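Local coordinates for protein thiosulfate sulfurtransferase TUM1 (Saccharomyces cerevisiae, PDB 3UTN) that transfers sulfur from a cysteine desulfurase toward tRNA wobble-uridine thiolation and has thiosulfate and mercaptopyruvate sulfurtransferase activity, at residues A[46-54]-A[73-82]; A[124-132]-A[284-293]. All coordinates share one frame; numbering follows the deposited sequence.

How the contacts relate
The two contacts illustrate how a repeated domain is built and then joined to its copy. Both are buried, contact 2 near the chain's centre with no exposed residue, contact 1 centred about 14 Å from the chain's centre with Asn75 exposed. Contact 1 pairs neighbouring strands inside the N-terminal rhodanese domain; contact 2 sets a helix of that domain against the one following the active-site cysteine of the second. Helix 127-136 serves both: Cys130 packs on Ala52 and Phe79, and Ser126 OG probably bonds to Ala52 O, while Pro128, Arg129 and Trp132 face 284-293. Contact 1 combines backbone hydrogen bonds with apolar packing; contact 2, without a direct backbone-to-backbone bond, relies on side chains, a bridging water and charged groups.

Contact 1: residues A[46-54]-A[73-82]; sequences RIVPVDATW and IPNSIFFDID
With CG1 of Ile77 lodged between its backbone N and carbonyl carbon (chi1 59°), the side chain runs alongside Val50, CG1 meeting Val50 CG2 at 3.7 Å, and its other branch, CG2, comes to 3.5 Å from Val48 CG1. Near the far end, Trp54 holds CG opposite its own backbone N (chi1 176°), which lays the indole across Ile81. Ile81 CG2 rests over a face of the Trp54 five-membered ring, a CH-pi contact 4.1 Å from its centroid, and Asp82 OD1 receives NE1 at the indole edge in a bent, weak bond, the carboxylate standing steeply to the ring at 78°. Between these ends the strands 47-51 and 77-78 run parallel, linked through helix 63-69 as a beta-alpha-beta unit of the N-terminal rhodanese domain, with 77-78 at the margin of its five-stranded sheet. Pro49, which has no N-H, starts the ladder through its O, bonded to Ile77 N at 2.8 Å; Ile77 O then takes Asp51 N at 2.7 Å, and Asp51 O takes Phe79 N. Val50 and Ile77 share one face of the sheet, Asp51 and Phe78 the other, where Phe67 of helix 63-69 packs on Asp51. The ring of Pro49 presses tightly on Ile73, CG to CG2 3.3 Å. At the end of the strand, Asp51 OD1 forms an Asx turn, met by Thr53 N at 2.8 Å from above the carboxylate plane. A water lodged between Thr53 O and Phe79 O accepts the N-H of Ile81, 2.8 Å from its N, tying the two segments together past their last direct backbone bond.

Contact 2: residues A[124-132]-A[284-293]; sequences NFSSPRCAW and TGVSGVIIKT
Val289 thrusts its two methyls between Pro128 and Trp132. CG1 lies against Pro128 CB and Trp132 CB, while CG2 sits over one face of the indole, offset toward its rim, in a CH-pi contact 4.0 Å from the centroid of the Trp132 six-membered ring. The next residue of the helix, Ile290, brings CG1 to 3.9 Å from Pro128 CG, and its CD1 packs against the carbonyl oxygens of Asn124 and Phe125. A buried water bonds to three backbone groups, donating to Phe125 O and Val286 O and accepting from Arg129 N at 2.7 Å. Arg129, bent at its second torsion (chi2 78°), crosses Val286 and Val289 and brings NH1 to Gly285 O at 2.8 Å in a weak bond, with Gly285 O at the edge of the guanidinium, near its plane. Trp132 CZ3 stands 3.4 Å above the centre of the Arg129 guanidinium plane, so the indole meets that group with its rim while Val289 CG2 lies over its face. Were Trp132 replaced by an alanine, a gap would probably open beside Val289 CG2 and the Arg129 guanidinium would lose the ring edge packed on its face. Farther out, Asp307 forms a salt bridge with Arg129 NH1, Leu305 backs Trp132 and Val289, and Asp120 OD2 accepts the backbone N-H groups of Phe125, Ser126 and Ser127 where the chain enters the helix. The helices 127-132 and 286-293 cross at 78°, their axes 7.5 Å apart, joining the two rhodanese domains directly beyond Cys282, the persulfide-carrying residue. Trp132 NE1 and Lys292 NZ, both donors, lie 3.2 Å apart without bonding; Glu184 serves each and Glu296 also pairs with Lys292, so these carboxylates probably make the close approach of the two donors tolerable.

Contact 1: residues A[46-54]-A[73-82]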
ATOM      1  N   ARG A  46       1.063  -8.783 -21.564  1.00 27.89           N
ATOM      2  CA  ARG A  46       0.697  -7.392 -21.650  1.00 27.58           C
ATOM      3  C   ARG A  46       1.209  -6.702 -20.394  1.00 26.23           C
ATOM      4  O   ARG A  46       1.129  -7.252 -19.298  1.00 26.07           O
ATOM      5  CB  ARG A  46      -0.807  -7.260 -21.756  1.00 28.16           C
ATOM      6  CG  ARG A  46      -1.264  -5.966 -22.385  1.00 29.19           C
ATOM      7  CD  ARG A  46      -2.738  -6.058 -22.696  1.00 29.49           C
ATOM      8  NE  ARG A  46      -3.518  -6.225 -21.476  1.00 30.14           N
ATOM      9  CZ  ARG A  46      -4.839  -6.107 -21.403  1.00 30.79           C
ATOM     10  NH1 ARG A  46      -5.550  -5.824 -22.487  1.00 30.86           N
ATOM     11  NH2 ARG A  46      -5.447  -6.276 -20.240  1.00 31.18           N
ATOM     12  N   ILE A  47       1.777  -5.518 -20.558  1.00 24.66           N
ATOM     13  CA  ILE A  47       2.211  -4.763 -19.402  1.00 23.35           C
ATOM     14  C   ILE A  47       1.268  -3.605 -19.222  1.00 22.25           C
ATOM     15  O   ILE A  47       1.153  -2.721 -20.072  1.00 22.42           O
ATOM     16  CB  ILE A  47       3.662  -4.294 -19.495  1.00 23.69           C
ATOM     17  CG1 ILE A  47       4.581  -5.512 -19.492  1.00 24.02           C
ATOM     18  CG2 ILE A  47       3.989  -3.378 -18.321  1.00 22.75           C
ATOM     19  CD1 ILE A  47       6.000  -5.189 -19.865  1.00 25.16           C
ATOM     20  N   VAL A  48       0.564  -3.650 -18.111  1.00 20.89           N
ATOM     21  CA  VAL A  48      -0.452  -2.679 -17.848  1.00 20.30           C
ATOM     22  C   VAL A  48       0.023  -1.920 -16.642  1.00 19.63           C
ATOM     23  O   VAL A  48      -0.020  -2.433 -15.527  1.00 20.06           O
ATOM     24  CB  VAL A  48      -1.814  -3.336 -17.585  1.00 20.32           C
ATOM     25  CG1 VAL A  48      -2.848  -2.271 -17.256  1.00 20.28           C
ATOM     26  CG2 VAL A  48      -2.241  -4.150 -18.792  1.00 21.15           C
ATOM     27  N   PRO A  49       0.543  -0.711 -16.876  1.00 19.62           N
ATOM     28  CA  PRO A  49       0.850   0.137 -15.758  1.00 19.41           C
ATOM     29  C   PRO A  49      -0.464   0.456 -15.106  1.00 19.07           C
ATOM     30  O   PRO A  49      -1.494   0.532 -15.767  1.00 18.43           O
ATOM     31  CB  PRO A  49       1.445   1.379 -16.408  1.00 19.23           C
ATOM     32  CG  PRO A  49       1.927   0.913 -17.731  1.00 19.04           C
ATOM     33  CD  PRO A  49       0.887  -0.071 -18.153  1.00 18.96           C
ATOM     34  N   VAL A  50      -0.433   0.579 -13.798  1.00 18.96           N
ATOM     35  CA  VAL A  50      -1.641   0.768 -13.061  1.00 19.05           C
ATOM     36  C   VAL A  50      -1.387   1.997 -12.242  1.00 18.75           C
ATOM     37  O   VAL A  50      -0.593   1.986 -11.320  1.00 18.93           O
ATOM     38  CB  VAL A  50      -1.938  -0.433 -12.162  1.00 19.23           C
ATOM     39  CG1 VAL A  50      -3.210  -0.192 -11.369  1.00 19.44           C
ATOM     40  CG2 VAL A  50      -2.072  -1.691 -13.001  1.00 19.60           C
ATOM     41  N   ASP A  51      -2.054   3.069 -12.622  1.00 18.91           N
ATOM     42  CA  ASP A  51      -2.025   4.271 -11.847  1.00 19.65           C
ATOM     43  C   ASP A  51      -3.002   4.076 -10.702  1.00 19.64           C
ATOM     44  O   ASP A  51      -4.214   4.002 -10.898  1.00 20.06           O
ATOM     45  CB  ASP A  51      -2.410   5.457 -12.714  1.00 20.03           C
ATOM     46  CG  ASP A  51      -2.346   6.761 -11.968  1.00 21.37           C
ATOM     47  OD1 ASP A  51      -1.974   6.753 -10.778  1.00 21.68           O
ATOM     48  OD2 ASP A  51      -2.673   7.792 -12.576  1.00 22.36           O
ATOM     49  N   ALA A  52      -2.450   3.975  -9.503  1.00 19.15           N
ATOM     50  CA  ALA A  52      -3.245   3.775  -8.312  1.00 19.17           C
ATOM     51  C   ALA A  52      -3.282   5.063  -7.532  1.00 19.18           C
ATOM     52  O   ALA A  52      -3.559   5.075  -6.333  1.00 19.91           O
ATOM     53  CB  ALA A  52      -2.654   2.667  -7.476  1.00 18.52           C
ATOM     54  N   THR A  53      -3.010   6.155  -8.228  1.00 19.52           N
ATOM     55  CA  THR A  53      -2.938   7.441  -7.586  1.00 19.86           C
ATOM     56  C   THR A  53      -4.185   7.655  -6.782  1.00 20.13           C
ATOM     57  O   THR A  53      -5.306   7.455  -7.242  1.00 19.15           O
ATOM     58  CB  THR A  53      -2.752   8.580  -8.581  1.00 19.46           C
ATOM     59  OG1 THR A  53      -1.481   8.430  -9.204  1.00 19.13           O
ATOM     60  CG2 THR A  53      -2.782   9.907  -7.870  1.00 19.73           C
ATOM     61  N   TRP A  54      -3.953   8.018  -5.542  1.00 20.61           N
ATOM     62  CA  TRP A  54      -5.015   8.333  -4.655  1.00 21.59           C
ATOM     63  C   TRP A  54      -4.450   9.413  -3.809  1.00 21.71           C
ATOM     64  O   TRP A  54      -3.295   9.353  -3.401  1.00 21.12           O
ATOM     65  CB  TRP A  54      -5.379   7.110  -3.844  1.00 22.41           C
ATOM     66  CG  TRP A  54      -6.432   7.401  -2.829  1.00 23.87           C
ATOM     67  CD1 TRP A  54      -7.807   7.285  -2.973  1.00 24.50           C
ATOM     68  CD2 TRP A  54      -6.225   7.893  -1.475  1.00 24.75           C
ATOM     69  NE1 TRP A  54      -8.446   7.656  -1.824  1.00 25.16           N
ATOM     70  CE2 TRP A  54      -7.554   8.034  -0.885  1.00 24.96           C
ATOM     71  CE3 TRP A  54      -5.106   8.214  -0.713  1.00 25.03           C
ATOM     72  CZ2 TRP A  54      -7.736   8.482   0.412  1.00 25.45           C
ATOM     73  CZ3 TRP A  54      -5.304   8.663   0.593  1.00 25.73           C
ATOM     74  CH2 TRP A  54      -6.589   8.790   1.142  1.00 25.44           C
ATOM     75  N   ILE A  73       2.035   6.511 -17.309  1.00 20.11           N
ATOM     76  CA  ILE A  73       2.846   5.552 -18.003  1.00 19.75           C
ATOM     77  C   ILE A  73       1.950   5.031 -19.115  1.00 19.86           C
ATOM     78  O   ILE A  73       0.780   4.747 -18.872  1.00 20.05           O
ATOM     79  CB  ILE A  73       3.267   4.417 -17.074  1.00 19.63           C
ATOM     80  CG1 ILE A  73       3.999   4.983 -15.852  1.00 19.54           C
ATOM     81  CG2 ILE A  73       4.127   3.428 -17.834  1.00 19.59           C
ATOM     82  CD1 ILE A  73       4.595   3.927 -14.949  1.00 19.68           C
ATOM     83  N   PRO A  74       2.477   4.943 -20.345  1.00 20.53           N
ATOM     84  CA  PRO A  74       1.668   4.481 -21.462  1.00 20.42           C
ATOM     85  C   PRO A  74       0.873   3.236 -21.092  1.00 20.65           C
ATOM     86  O   PRO A  74       1.360   2.395 -20.344  1.00 20.62           O
ATOM     87  CB  PRO A  74       2.718   4.149 -22.517  1.00 20.35           C
ATOM     88  CG  PRO A  74       3.786   5.161 -22.273  1.00 20.59           C
ATOM     89  CD  PRO A  74       3.843   5.298 -20.774  1.00 20.33           C
ATOM     90  N   ASN A  75      -0.350   3.140 -21.602  1.00 20.76           N
ATOM     91  CA  ASN A  75      -1.167   1.941 -21.463  1.00 20.75           C
ATOM     92  C   ASN A  75      -1.641   1.726 -20.043  1.00 19.97           C
ATOM     93  O   ASN A  75      -2.089   0.638 -19.687  1.00 19.62           O
ATOM     94  CB  ASN A  75      -0.398   0.712 -21.954  1.00 21.99           C
ATOM     95  CG  ASN A  75       0.271   0.950 -23.288  1.00 23.13           C
ATOM     96  OD1 ASN A  75      -0.310   1.559 -24.180  1.00 24.65           O
ATOM     97  ND2 ASN A  75       1.505   0.486 -23.422  1.00 23.72           N
ATOM     98  N   SER A  76      -1.536   2.774 -19.237  1.00 19.10           N
ATOM     99  CA  SER A  76      -1.958   2.715 -17.851  0.86 19.11           C
ATOM    100  C   SER A  76      -3.442   2.490 -17.741  1.00 19.01           C
ATOM    101  O   SER A  76      -4.210   2.968 -18.560  1.00 19.02           O
ATOM    102  CB  SER A  76      -1.637   4.007 -17.121  0.86 18.91           C
ATOM    103  OG  SER A  76      -0.263   4.088 -16.817  0.86 19.40           O
ATOM    104  N   ILE A  77      -3.829   1.759 -16.717  1.00 18.95           N
ATOM    105  CA  ILE A  77      -5.188   1.784 -16.289  1.00 19.28           C
ATOM    106  C   ILE A  77      -5.121   2.584 -15.018  1.00 19.33           C
ATOM    107  O   ILE A  77      -4.051   2.759 -14.412  1.00 19.48           O
ATOM    108  CB  ILE A  77      -5.756   0.392 -15.997  1.00 19.54           C
ATOM    109  CG1 ILE A  77      -4.933  -0.301 -14.907  1.00 19.71           C
ATOM    110  CG2 ILE A  77      -5.818  -0.414 -17.280  1.00 20.55           C
ATOM    111  CD1 ILE A  77      -5.515  -1.607 -14.442  1.00 20.49           C
ATOM    112  N   PHE A  78      -6.264   3.096 -14.624  1.00 19.42           N
ATOM    113  CA  PHE A  78      -6.354   3.737 -13.364  1.00 19.98           C
ATOM    114  C   PHE A  78      -6.947   2.731 -12.409  1.00 20.51           C
ATOM    115  O   PHE A  78      -7.966   2.117 -12.699  1.00 20.88           O
ATOM    116  CB  PHE A  78      -7.239   4.958 -13.462  1.00 20.25           C
ATOM    117  CG  PHE A  78      -7.500   5.596 -12.151  1.00 20.35           C
ATOM    118  CD1 PHE A  78      -6.481   6.262 -11.477  1.00 20.15           C
ATOM    119  CD2 PHE A  78      -8.757   5.516 -11.573  1.00 20.61           C
ATOM    120  CE1 PHE A  78      -6.718   6.849 -10.251  1.00 20.43           C
ATOM    121  CE2 PHE A  78      -8.997   6.109 -10.348  1.00 21.16           C
ATOM    122  CZ  PHE A  78      -7.977   6.771  -9.689  1.00 20.88           C
ATOM    123  N   PHE A  79      -6.284   2.553 -11.280  1.00 21.07           N
ATOM    124  CA  PHE A  79      -6.784   1.685 -10.243  1.00 21.23           C
ATOM    125  C   PHE A  79      -7.369   2.590  -9.191  1.00 21.64           C
ATOM    126  O   PHE A  79      -6.648   3.298  -8.491  1.00 21.48           O
ATOM    127  CB  PHE A  79      -5.654   0.858  -9.657  1.00 21.74           C
ATOM    128  CG  PHE A  79      -6.095  -0.139  -8.632  1.00 22.21           C
ATOM    129  CD1 PHE A  79      -6.356   0.255  -7.327  1.00 22.46           C
ATOM    130  CD2 PHE A  79      -6.226  -1.482  -8.965  1.00 23.02           C
ATOM    131  CE1 PHE A  79      -6.748  -0.668  -6.371  1.00 23.47           C
ATOM    132  CE2 PHE A  79      -6.616  -2.411  -8.014  1.00 23.28           C
ATOM    133  CZ  PHE A  79      -6.874  -2.003  -6.716  1.00 23.49           C
ATOM    134  N   ASP A  80      -8.684   2.565  -9.091  1.00 22.15           N
ATOM    135  CA  ASP A  80      -9.363   3.402  -8.146  1.00 22.92           C
ATOM    136  C   ASP A  80      -9.288   2.770  -6.770  1.00 23.12           C
ATOM    137  O   ASP A  80     -10.064   1.879  -6.435  1.00 21.88           O
ATOM    138  CB  ASP A  80     -10.806   3.619  -8.569  1.00 24.01           C
ATOM    139  CG  ASP A  80     -11.446   4.759  -7.834  1.00 24.34           C
ATOM    140  OD1 ASP A  80     -11.068   4.994  -6.671  1.00 24.35           O
ATOM    141  OD2 ASP A  80     -12.317   5.418  -8.417  1.00 26.34           O
ATOM    142  N   ILE A  81      -8.331   3.249  -5.985  1.00 23.06           N
ATOM    143  CA  ILE A  81      -8.122   2.796  -4.617  1.00 23.89           C
ATOM    144  C   ILE A  81      -9.427   2.825  -3.830  1.00 24.01           C
ATOM    145  O   ILE A  81      -9.714   1.910  -3.060  1.00 23.91           O
ATOM    146  CB  ILE A  81      -7.040   3.670  -3.929  1.00 23.79           C
ATOM    147  CG1 ILE A  81      -5.650   3.304  -4.464  1.00 24.36           C
ATOM    148  CG2 ILE A  81      -7.104   3.574  -2.412  1.00 24.64           C
ATOM    149  CD1 ILE A  81      -5.207   1.883  -4.188  1.00 24.78           C
ATOM    150  N   ASP A  82     -10.219   3.867  -4.051  1.00 24.63           N
ATOM    151  CA  ASP A  82     -11.482   4.032  -3.343  1.00 26.06           C
ATOM    152  C   ASP A  82     -12.533   3.048  -3.809  1.00 26.02           C
ATOM    153  O   ASP A  82     -13.186   2.411  -2.991  1.00 27.26           O
ATOM    154  CB  ASP A  82     -12.007   5.449  -3.514  1.00 26.50           C
ATOM    155  CG  ASP A  82     -11.139   6.462  -2.839  1.00 27.59           C
ATOM    156  OD1 ASP A  82     -10.600   6.159  -1.757  1.00 29.10           O
ATOM    157  OD2 ASP A  82     -10.994   7.565  -3.389  1.00 28.99           O
TER
HETATM  158  O   HOH W   1       2.780  -1.186 -21.261  1.00 24.09           O
HETATM  159  O   HOH W   2      -6.769   5.365  -6.879  1.00 23.04           O

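Contact 2: residues A[124-132]-A[284-293]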
ATOM      1  N   ASN A 124       4.736   6.119  -4.087  1.00 23.15           N
ATOM      2  CA  ASN A 124       4.596   5.001  -3.164  1.00 21.94           C
ATOM      3  C   ASN A 124       3.684   5.336  -2.024  1.00 21.93           C
ATOM      4  O   ASN A 124       3.993   5.105  -0.856  1.00 21.70           O
ATOM      5  CB  ASN A 124       5.954   4.581  -2.655  1.00 21.60           C
ATOM      6  CG  ASN A 124       6.759   3.941  -3.730  1.00 21.46           C
ATOM      7  OD1 ASN A 124       6.235   3.119  -4.471  1.00 22.46           O
ATOM      8  ND2 ASN A 124       8.021   4.309  -3.837  1.00 21.11           N
ATOM      9  N   PHE A 125       2.553   5.903  -2.392  1.00 21.15           N
ATOM     10  CA  PHE A 125       1.602   6.344  -1.427  1.00 21.15           C
ATOM     11  C   PHE A 125       0.429   5.388  -1.436  1.00 20.05           C
ATOM     12  O   PHE A 125       0.176   4.720  -0.455  1.00 20.33           O
ATOM     13  CB  PHE A 125       1.168   7.754  -1.763  1.00 22.23           C
ATOM     14  CG  PHE A 125       0.254   8.355  -0.752  1.00 23.51           C
ATOM     15  CD1 PHE A 125      -1.062   8.628  -1.075  1.00 24.10           C
ATOM     16  CD2 PHE A 125       0.710   8.654   0.527  1.00 24.70           C
ATOM     17  CE1 PHE A 125      -1.918   9.188  -0.142  1.00 24.50           C
ATOM     18  CE2 PHE A 125      -0.140   9.215   1.466  1.00 25.54           C
ATOM     19  CZ  PHE A 125      -1.458   9.484   1.129  1.00 25.67           C
ATOM     20  N   SER A 126      -0.266   5.312  -2.561  1.00 19.47           N
ATOM     21  CA  SER A 126      -1.392   4.404  -2.701  1.00 19.39           C
ATOM     22  C   SER A 126      -1.012   3.244  -3.594  1.00 18.73           C
ATOM     23  O   SER A 126      -1.668   2.207  -3.603  1.00 19.28           O
ATOM     24  CB  SER A 126      -2.562   5.148  -3.320  1.00 19.06           C
ATOM     25  OG  SER A 126      -2.150   5.807  -4.505  1.00 19.46           O
ATOM     26  N   SER A 127       0.040   3.433  -4.376  1.00 18.32           N
ATOM     27  CA  SER A 127       0.464   2.395  -5.289  1.00 18.07           C
ATOM     28  C   SER A 127       0.852   1.120  -4.552  1.00 17.52           C
ATOM     29  O   SER A 127       0.492   0.044  -5.001  1.00 17.74           O
ATOM     30  CB  SER A 127       1.579   2.876  -6.209  1.00 18.05           C
ATOM     31  OG  SER A 127       2.685   3.328  -5.467  1.00 18.46           O
ATOM     32  N   PRO A 128       1.550   1.226  -3.399  1.00 17.46           N
ATOM     33  CA  PRO A 128       1.875  -0.022  -2.727  1.00 17.73           C
ATOM     34  C   PRO A 128       0.606  -0.746  -2.329  1.00 17.94           C
ATOM     35  O   PRO A 128       0.493  -1.943  -2.552  1.00 17.98           O
ATOM     36  CB  PRO A 128       2.650   0.433  -1.489  1.00 17.60           C
ATOM     37  CG  PRO A 128       3.199   1.764  -1.866  1.00 17.59           C
ATOM     38  CD  PRO A 128       2.096   2.379  -2.661  1.00 17.65           C
ATOM     39  N   ARG A 129      -0.342  -0.009  -1.759  1.00 18.33           N
ATOM     40  CA  ARG A 129      -1.637  -0.557  -1.413  1.00 19.03           C
ATOM     41  C   ARG A 129      -2.224  -1.265  -2.615  1.00 18.60           C
ATOM     42  O   ARG A 129      -2.716  -2.383  -2.513  1.00 18.61           O
ATOM     43  CB  ARG A 129      -2.580   0.561  -0.990  1.00 19.88           C
ATOM     44  CG  ARG A 129      -4.012   0.107  -0.844  1.00 20.54           C
ATOM     45  CD  ARG A 129      -4.164  -0.634   0.462  1.00 21.37           C
ATOM     46  NE  ARG A 129      -5.458  -1.278   0.563  1.00 21.84           N
ATOM     47  CZ  ARG A 129      -5.959  -1.744   1.696  1.00 22.61           C
ATOM     48  NH1 ARG A 129      -5.276  -1.616   2.820  1.00 22.99           N
ATOM     49  NH2 ARG A 129      -7.146  -2.327   1.705  1.00 23.05           N
ATOM     50  N   CYS A 130      -2.168  -0.591  -3.754  1.00 18.60           N
ATOM     51  CA  CYS A 130      -2.706  -1.132  -4.974  1.00 18.69           C
ATOM     52  C   CYS A 130      -1.931  -2.351  -5.457  1.00 18.10           C
ATOM     53  O   CYS A 130      -2.525  -3.382  -5.751  1.00 17.34           O
ATOM     54  CB  CYS A 130      -2.705  -0.074  -6.053  1.00 19.11           C
ATOM     55  SG  CYS A 130      -3.098  -0.800  -7.639  1.00 20.74           S
ATOM     56  N   ALA A 131      -0.610  -2.226  -5.549  1.00 17.83           N
ATOM     57  CA  ALA A 131       0.227  -3.344  -5.977  1.00 17.99           C
ATOM     58  C   ALA A 131      -0.056  -4.521  -5.067  1.00 18.25           C
ATOM     59  O   ALA A 131      -0.246  -5.653  -5.508  1.00 18.79           O
ATOM     60  CB  ALA A 131       1.695  -2.968  -5.913  1.00 17.93           C
ATOM     61  N   TRP A 132      -0.116  -4.223  -3.784  1.00 18.30           N
ATOM     62  CA  TRP A 132      -0.368  -5.223  -2.791  1.00 19.25           C
ATOM     63  C   TRP A 132      -1.728  -5.827  -2.964  1.00 19.45           C
ATOM     64  O   TRP A 132      -1.861  -7.034  -2.927  1.00 19.49           O
ATOM     65  CB  TRP A 132      -0.202  -4.590  -1.447  1.00 19.82           C
ATOM     66  CG  TRP A 132      -0.637  -5.430  -0.310  1.00 20.78           C
ATOM     67  CD1 TRP A 132       0.039  -6.490   0.277  1.00 21.04           C
ATOM     68  CD2 TRP A 132      -1.857  -5.276   0.452  1.00 20.91           C
ATOM     69  NE1 TRP A 132      -0.675  -6.992   1.323  1.00 21.44           N
ATOM     70  CE2 TRP A 132      -1.824  -6.309   1.483  1.00 21.27           C
ATOM     71  CE3 TRP A 132      -2.944  -4.425   0.380  1.00 21.04           C
ATOM     72  CZ2 TRP A 132      -2.844  -6.461   2.392  1.00 21.19           C
ATOM     73  CZ3 TRP A 132      -3.967  -4.585   1.310  1.00 21.15           C
ATOM     74  CH2 TRP A 132      -3.918  -5.584   2.284  1.00 21.14           C
ATOM     75  N   THR A 284      -5.714   3.716   7.934  1.00 29.29           N
ATOM     76  CA  THR A 284      -6.734   3.208   7.031  1.00 30.98           C
ATOM     77  C   THR A 284      -6.294   1.958   6.276  1.00 31.17           C
ATOM     78  O   THR A 284      -7.098   1.332   5.588  1.00 31.70           O
ATOM     79  CB  THR A 284      -7.123   4.288   5.997  1.00 32.41           C
ATOM     80  OG1 THR A 284      -5.986   4.600   5.187  1.00 34.03           O
ATOM     81  CG2 THR A 284      -7.589   5.562   6.682  1.00 32.51           C
ATOM     82  N   GLY A 285      -5.017   1.606   6.389  1.00 30.57           N
ATOM     83  CA  GLY A 285      -4.483   0.438   5.701  1.00 29.73           C
ATOM     84  C   GLY A 285      -3.753   0.754   4.411  1.00 29.61           C
ATOM     85  O   GLY A 285      -3.119  -0.131   3.833  1.00 29.90           O
ATOM     86  N   VAL A 286      -3.836   2.001   3.943  1.00 28.01           N
ATOM     87  CA  VAL A 286      -3.148   2.382   2.707  0.52 27.32           C
ATOM     88  C   VAL A 286      -1.653   2.603   2.937  1.00 26.24           C
ATOM     89  O   VAL A 286      -0.828   1.951   2.306  1.00 25.40           O
ATOM     90  CB  VAL A 286      -3.798   3.582   1.976  0.52 27.79           C
ATOM     91  CG1 VAL A 286      -5.152   3.181   1.406  0.52 27.77           C
ATOM     92  CG2 VAL A 286      -3.926   4.803   2.881  0.52 28.47           C
ATOM     93  N   SER A 287      -1.310   3.500   3.856  1.00 25.03           N
ATOM     94  CA  SER A 287       0.084   3.786   4.137  1.00 23.74           C
ATOM     95  C   SER A 287       0.737   2.623   4.868  1.00 22.69           C
ATOM     96  O   SER A 287       1.955   2.475   4.848  1.00 21.83           O
ATOM     97  CB  SER A 287       0.229   5.081   4.927  1.00 23.95           C
ATOM     98  OG  SER A 287      -0.213   4.909   6.246  1.00 25.01           O
ATOM     99  N   GLY A 288      -0.081   1.803   5.524  1.00 21.90           N
ATOM    100  CA  GLY A 288       0.408   0.585   6.147  1.00 20.80           C
ATOM    101  C   GLY A 288       1.089  -0.305   5.125  1.00 19.77           C
ATOM    102  O   GLY A 288       2.074  -0.964   5.427  1.00 19.72           O
ATOM    103  N   VAL A 289       0.564  -0.324   3.907  1.00 19.10           N
ATOM    104  CA  VAL A 289       1.159  -1.137   2.868  1.00 19.12           C
ATOM    105  C   VAL A 289       2.464  -0.521   2.396  1.00 18.58           C
ATOM    106  O   VAL A 289       3.363  -1.226   1.958  1.00 18.14           O
ATOM    107  CB  VAL A 289       0.224  -1.348   1.676  1.00 19.17           C
ATOM    108  CG1 VAL A 289       0.919  -2.199   0.631  1.00 18.97           C
ATOM    109  CG2 VAL A 289      -1.053  -2.028   2.137  1.00 19.50           C
ATOM    110  N   ILE A 290       2.564   0.797   2.503  1.00 18.49           N
ATOM    111  CA  ILE A 290       3.798   1.468   2.154  1.00 18.49           C
ATOM    112  C   ILE A 290       4.913   0.877   2.999  1.00 18.58           C
ATOM    113  O   ILE A 290       5.938   0.449   2.471  1.00 18.59           O
ATOM    114  CB  ILE A 290       3.728   2.981   2.374  1.00 18.78           C
ATOM    115  CG1 ILE A 290       2.600   3.586   1.535  1.00 18.60           C
ATOM    116  CG2 ILE A 290       5.077   3.614   2.048  1.00 18.66           C
ATOM    117  CD1 ILE A 290       2.313   5.033   1.864  1.00 19.68           C
ATOM    118  N   ILE A 291       4.698   0.822   4.309  1.00 18.57           N
ATOM    119  CA  ILE A 291       5.738   0.307   5.183  1.00 18.81           C
ATOM    120  C   ILE A 291       5.837  -1.188   5.088  1.00 18.93           C
ATOM    121  O   ILE A 291       6.924  -1.733   5.145  1.00 19.33           O
ATOM    122  CB  ILE A 291       5.601   0.767   6.645  1.00 18.85           C
ATOM    123  CG1 ILE A 291       4.315   0.258   7.297  1.00 18.59           C
ATOM    124  CG2 ILE A 291       5.690   2.275   6.696  1.00 18.98           C
ATOM    125  CD1 ILE A 291       4.338   0.368   8.808  1.00 18.30           C
ATOM    126  N   LYS A 292       4.695  -1.843   4.922  1.00 19.32           N
ATOM    127  CA  LYS A 292       4.674  -3.273   4.737  1.00 19.80           C
ATOM    128  C   LYS A 292       5.589  -3.623   3.568  1.00 19.43           C
ATOM    129  O   LYS A 292       6.418  -4.520   3.656  1.00 19.65           O
ATOM    130  CB  LYS A 292       3.251  -3.722   4.457  1.00 20.44           C
ATOM    131  CG  LYS A 292       3.125  -5.171   4.063  1.00 21.56           C
ATOM    132  CD  LYS A 292       1.669  -5.503   3.833  1.00 22.74           C
ATOM    133  CE  LYS A 292       1.501  -6.995   3.692  1.00 23.56           C
ATOM    134  NZ  LYS A 292       2.249  -7.493   2.511  1.00 24.44           N
ATOM    135  N   THR A 293       5.431  -2.877   2.486  1.00 19.25           N
ATOM    136  CA  THR A 293       6.197  -3.083   1.277  1.00 19.73           C
ATOM    137  C   THR A 293       7.665  -2.798   1.515  1.00 19.28           C
ATOM    138  O   THR A 293       8.519  -3.560   1.063  1.00 19.51           O
ATOM    139  CB  THR A 293       5.645  -2.206   0.149  1.00 19.84           C
ATOM    140  OG1 THR A 293       4.289  -2.591  -0.092  1.00 19.83           O
ATOM    141  CG2 THR A 293       6.450  -2.373  -1.117  1.00 20.00           C
TER
HETATM  142  O   HOH W   3      -0.027   2.182  -0.198  1.00 18.71           O